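Putative streptothricin acetyltransferase (Bacillus anthracis, PDB 3PP9) probably transfers the acetyl group of acetyl coenzyme A to the antibiotic streptothricin, as a member of the GNAT acetyltransferase family. Local coordinates at residues 120-125 and 153-158. Sequence-based numbering, arbitrary orientation.
With ACO (acetyl coenzyme *a), chain D.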
ATOM      1  N   ARG A 120      24.179  -2.092   8.300  1.00 16.75           N
ATOM      2  CA  ARG A 120      24.625  -3.458   7.965  1.00 16.44           C
ATOM      3  C   ARG A 120      23.411  -4.346   7.644  1.00 15.91           C
ATOM      4  O   ARG A 120      23.478  -5.201   6.775  1.00 16.86           O
ATOM      5  CB  ARG A 120      25.460  -4.068   9.100  1.00 17.59           C
ATOM      6  CG  ARG A 120      26.852  -3.514   9.244  1.00 23.05           C
ATOM      7  CD  ARG A 120      27.785  -4.111   8.198  1.00 29.87           C
ATOM      8  NE  ARG A 120      27.845  -5.570   8.351  1.00 33.77           N
ATOM      9  CZ  ARG A 120      28.659  -6.227   9.177  1.00 36.64           C
ATOM     10  NH1 ARG A 120      29.533  -5.577   9.944  1.00 39.32           N
ATOM     11  NH2 ARG A 120      28.601  -7.554   9.234  1.00 39.01           N
ATOM     12  N   LEU A 121      22.297  -4.143   8.347  1.00 13.87           N
ATOM     13  CA  LEU A 121      21.079  -4.919   8.068  1.00 13.17           C
ATOM     14  C   LEU A 121      20.552  -4.567   6.663  1.00 13.42           C
ATOM     15  O   LEU A 121      20.161  -5.464   5.919  1.00 13.89           O
ATOM     16  CB  LEU A 121      20.025  -4.738   9.148  1.00 13.88           C
ATOM     17  CG  LEU A 121      20.335  -5.418  10.466  1.00 14.98           C
ATOM     18  CD1 LEU A 121      19.463  -4.851  11.594  1.00 13.61           C
ATOM     19  CD2 LEU A 121      20.144  -6.920  10.385  1.00 15.85           C
ATOM     20  N   ILE A 122      20.572  -3.285   6.325  1.00 13.55           N
ATOM     21  CA  ILE A 122      20.141  -2.804   5.017  1.00 14.40           C
ATOM     22  C   ILE A 122      21.051  -3.401   3.938  1.00 14.98           C
ATOM     23  O   ILE A 122      20.581  -3.859   2.896  1.00 15.10           O
ATOM     24  CB  ILE A 122      20.114  -1.257   4.946  1.00 15.00           C
ATOM     25  CG1 ILE A 122      19.005  -0.688   5.833  1.00 15.13           C
ATOM     26  CG2 ILE A 122      19.889  -0.764   3.500  1.00 15.84           C
ATOM     27  CD1 ILE A 122      17.580  -1.081   5.441  1.00 15.38           C
ATOM     28  N   ALA A 123      22.362  -3.426   4.180  1.00 15.58           N
ATOM     29  CA  ALA A 123      23.274  -3.998   3.196  1.00 16.53           C
ATOM     30  C   ALA A 123      22.907  -5.445   2.915  1.00 16.64           C
ATOM     31  O   ALA A 123      22.896  -5.883   1.755  1.00 17.62           O
ATOM     32  CB  ALA A 123      24.701  -3.894   3.664  1.00 18.39           C
ATOM     33  N   GLN A 124      22.594  -6.214   3.959  1.00 16.33           N
ATOM     34  CA  GLN A 124      22.222  -7.599   3.751  1.00 16.33           C
ATOM     35  C   GLN A 124      20.894  -7.714   3.004  1.00 14.74           C
ATOM     36  O   GLN A 124      20.712  -8.615   2.200  1.00 15.78           O
ATOM     37  CB  GLN A 124      22.165  -8.375   5.068  1.00 16.95           C
ATOM     38  CG  GLN A 124      21.812  -9.842   4.907  1.00 19.62           C
ATOM     39  CD  GLN A 124      22.838 -10.625   4.126  1.00 27.51           C
ATOM     40  OE1 GLN A 124      24.002 -10.675   4.512  1.00 31.38           O
ATOM     41  NE2 GLN A 124      22.409 -11.280   3.043  1.00 26.93           N
ATOM     42  N   ALA A 125      19.967  -6.817   3.277  1.00 15.03           N
ATOM     43  CA  ALA A 125      18.682  -6.812   2.607  1.00 14.33           C
ATOM     44  C   ALA A 125      18.883  -6.543   1.128  1.00 14.97           C
ATOM     45  O   ALA A 125      18.202  -7.143   0.303  1.00 15.75           O
ATOM     46  CB  ALA A 125      17.753  -5.756   3.236  1.00 14.46           C
ATOM     47  N   GLU A 153      17.320   7.997   4.351  0.50 16.75           N
ATOM     48  CA  GLU A 153      17.927   8.992   3.466  0.50 17.41           C
ATOM     49  C   GLU A 153      19.452   8.775   3.391  0.50 18.32           C
ATOM     50  O   GLU A 153      20.045   8.898   2.322  0.50 19.18           O
ATOM     51  CB  GLU A 153      17.584  10.383   3.976  0.50 18.13           C
ATOM     52  CG  GLU A 153      17.973  11.510   3.057  0.50 19.11           C
ATOM     53  CD  GLU A 153      17.593  12.855   3.634  0.50 21.36           C
ATOM     54  OE1 GLU A 153      18.116  13.238   4.705  0.50 25.62           O
ATOM     55  OE2 GLU A 153      16.807  13.562   2.984  0.50 25.16           O
ATOM     56  N   LYS A 154      20.080   8.471   4.527  1.00 19.13           N
ATOM     57  CA  LYS A 154      21.514   8.190   4.586  1.00 21.16           C
ATOM     58  C   LYS A 154      21.868   6.904   3.842  1.00 21.12           C
ATOM     59  O   LYS A 154      22.976   6.781   3.290  1.00 22.84           O
ATOM     60  CB  LYS A 154      22.032   8.117   6.030  1.00 22.87           C
ATOM     61  CG  LYS A 154      22.205   9.437   6.733  1.00 28.47           C
ATOM     62  CD  LYS A 154      23.315  10.254   6.092  1.00 32.91           C
ATOM     63  CE  LYS A 154      23.564  11.540   6.852  1.00 37.14           C
ATOM     64  NZ  LYS A 154      24.615  12.346   6.194  1.00 41.02           N
ATOM     65  N   CYS A 155      20.923   5.966   3.800  1.00 19.08           N
ATOM     66  CA  CYS A 155      21.089   4.691   3.116  1.00 19.43           C
ATOM     67  C   CYS A 155      20.799   4.762   1.606  1.00 20.17           C
ATOM     68  O   CYS A 155      20.895   3.747   0.911  1.00 22.52           O
ATOM     69  CB  CYS A 155      20.239   3.597   3.786  1.00 18.99           C
ATOM     70  SG  CYS A 155      20.794   3.130   5.431  1.00 21.05           S
ATOM     71  N   GLY A 156      20.444   5.938   1.106  1.00 19.14           N
ATOM     72  CA  GLY A 156      20.188   6.119  -0.333  1.00 20.08           C
ATOM     73  C   GLY A 156      18.760   6.072  -0.813  1.00 19.62           C
ATOM     74  O   GLY A 156      18.492   6.179  -2.017  1.00 20.03           O
ATOM     75  N   PHE A 157      17.822   5.924   0.118  1.00 17.33           N
ATOM     76  CA  PHE A 157      16.416   5.887  -0.229  1.00 16.59           C
ATOM     77  C   PHE A 157      15.888   7.284  -0.528  1.00 17.04           C
ATOM     78  O   PHE A 157      16.395   8.282  -0.007  1.00 17.74           O
ATOM     79  CB  PHE A 157      15.584   5.319   0.926  1.00 15.16           C
ATOM     80  CG  PHE A 157      15.781   3.835   1.183  1.00 15.37           C
ATOM     81  CD1 PHE A 157      16.886   3.350   1.880  1.00 15.32           C
ATOM     82  CD2 PHE A 157      14.817   2.928   0.781  1.00 15.24           C
ATOM     83  CE1 PHE A 157      17.034   1.987   2.131  1.00 18.25           C
ATOM     84  CE2 PHE A 157      14.961   1.575   1.036  1.00 15.61           C
ATOM     85  CZ  PHE A 157      16.068   1.095   1.709  1.00 17.13           C
ATOM     86  N   VAL A 158      14.873   7.341  -1.384  1.00 17.06           N
ATOM     87  CA  VAL A 158      14.215   8.590  -1.743  1.00 18.10           C
ATOM     88  C   VAL A 158      12.714   8.426  -1.549  1.00 16.58           C
ATOM     89  O   VAL A 158      12.186   7.315  -1.603  1.00 16.16           O
ATOM     90  CB  VAL A 158      14.511   8.999  -3.185  1.00 20.14           C
ATOM     91  CG1 VAL A 158      16.012   9.202  -3.368  1.00 21.57           C
ATOM     92  CG2 VAL A 158      13.990   7.979  -4.139  1.00 20.84           C
TER
HETATM   93  N1A ACO D 185      18.869  10.837  13.243  1.00 29.02           N
HETATM   94  C2A ACO D 185      19.650  11.164  12.196  1.00 28.70           C
HETATM   95  N3A ACO D 185      20.397  10.269  11.532  1.00 30.20           N
HETATM   96  C4A ACO D 185      20.384   8.965  11.909  1.00 29.28           C
HETATM   97  C5A ACO D 185      19.570   8.552  13.055  1.00 27.75           C
HETATM   98  C6A ACO D 185      18.792   9.584  13.736  1.00 26.25           C
HETATM   99  N6A ACO D 185      18.029   9.240  14.792  1.00 27.51           N
HETATM  100  N7A ACO D 185      19.746   7.237  13.224  1.00 28.73           N
HETATM  101  C8A ACO D 185      20.611   6.829  12.268  1.00 29.44           C
HETATM  102  N9A ACO D 185      20.981   7.858  11.484  1.00 30.82           N
HETATM  103  C1B ACO D 185      21.950   7.837  10.376  1.00 32.60           C
HETATM  104  C2B ACO D 185      23.336   7.661  11.000  1.00 32.87           C
HETATM  105  O2B ACO D 185      23.963   8.872  11.444  1.00 34.62           O
HETATM  106  C3B ACO D 185      24.114   6.981   9.905  1.00 33.63           C
HETATM  107  O3B ACO D 185      24.637   7.970   9.029  1.00 39.84           O
HETATM  108  P3B ACO D 185      26.115   7.888   8.404  1.00 45.17           P
HETATM  109  O7A ACO D 185      26.104   6.628   7.564  1.00 46.89           O
HETATM  110  O8A ACO D 185      27.002   7.826   9.621  1.00 46.64           O
HETATM  111  O9A ACO D 185      26.182   9.178   7.612  1.00 46.64           O
HETATM  112  C4B ACO D 185      23.066   6.160   9.179  1.00 29.78           C
HETATM  113  O4B ACO D 185      21.788   6.744   9.479  1.00 29.58           O
HETATM  114  C5B ACO D 185      23.108   4.700   9.615  1.00 26.71           C
HETATM  115  O5B ACO D 185      22.677   4.624  10.976  1.00 19.05           O
HETATM  116  P1A ACO D 185      22.858   3.274  11.822  1.00 17.15           P
HETATM  117  O1A ACO D 185      23.719   3.555  13.032  1.00 18.24           O
HETATM  118  O2A ACO D 185      23.269   2.202  10.856  1.00 18.36           O
HETATM  119  O3A ACO D 185      21.324   3.048  12.283  1.00 16.50           O
HETATM  120  P2A ACO D 185      20.817   2.227  13.554  1.00 16.49           P
HETATM  121  O4A ACO D 185      20.640   3.253  14.635  1.00 15.80           O
HETATM  122  O5A ACO D 185      21.649   1.005  13.832  1.00 16.83           O
HETATM  123  O6A ACO D 185      19.382   1.671  13.062  1.00 15.39           O
HETATM  124  CBP ACO D 185      17.019   2.106  12.998  1.00 13.83           C
HETATM  125  CCP ACO D 185      18.397   2.529  12.508  1.00 16.22           C
HETATM  126  CDP ACO D 185      15.968   2.948  12.288  1.00 16.43           C
HETATM  127  CEP ACO D 185      16.802   0.627  12.688  1.00 15.99           C
HETATM  128  CAP ACO D 185      16.917   2.313  14.515  1.00 14.88           C
HETATM  129  OAP ACO D 185      16.893   3.737  14.803  1.00 18.77           O
HETATM  130  C9P ACO D 185      15.682   1.724  15.133  1.00 14.07           C
HETATM  131  O9P ACO D 185      15.605   0.547  15.385  1.00 13.62           O
HETATM  132  N8P ACO D 185      14.655   2.534  15.417  1.00 15.01           N
HETATM  133  C7P ACO D 185      13.429   2.073  16.076  1.00 17.19           C
HETATM  134  C6P ACO D 185      12.587   1.163  15.220  1.00 15.87           C
HETATM  135  C5P ACO D 185      12.237   1.877  13.945  1.00 17.41           C
HETATM  136  O5P ACO D 185      11.914   3.050  13.939  1.00 17.15           O
HETATM  137  N4P ACO D 185      12.299   1.172  12.837  1.00 16.28           N
HETATM  138  C3P ACO D 185      11.983   1.701  11.523  1.00 17.01           C
HETATM  139  C2P ACO D 185      10.460   1.681  11.398  1.00 19.97           C
HETATM  140  S1P ACO D 185       9.930   1.760   9.700  1.00 20.00           S
HETATM  141  C   ACO D 185      10.162   0.172   9.170  1.00 20.28           C
HETATM  142  O   ACO D 185      10.625  -0.665   9.917  1.00 19.33           O
HETATM  143  CH3 ACO D 185       9.804  -0.176   7.767  1.00 19.76           C
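The ring of Phe-157 turns its edge to Ile-122, whose CG2 methyl lies near the ring plane, 4.2 Å from CE1. Cys-155 CB is also in plane at the edge, while Tyr-152 packs edge-to-face with the ring. An isoleucine suits this place because its two branches serve two neighbours: with CG2 anti to the backbone N and CG1 beside it (chi1 -69°), the methyl reaches the phenylalanine and CG1 comes 4.2 Å from Cys-155 SG. The thiol is small and only weakly polar, so it packs against hydrocarbon without needing a strong polar partner. Between Cys-155 and Phe-157, Gly-156 ends helix 146-154 in a Schellman motif; its positive phi of 98° is readily adopted by glycine. Just before it, Lys-154 bends at chi2, its long aliphatic chain running past the acetyl coenzyme A ribose toward the 3'-phosphate, CD being 3.4 Å from O9A. Through Ile-122, helix 117-131 meets the turn that follows helix 146-154, over the sheet of the GNAT fold: Ile-122 rests on Ile-91 of strand 86-95 and on Ile-103 and Ile-106 of strand 101-108, while the broad apolar ring of buried Phe-157 also packs on Trp-181 and Leu-183 of strand 178-184.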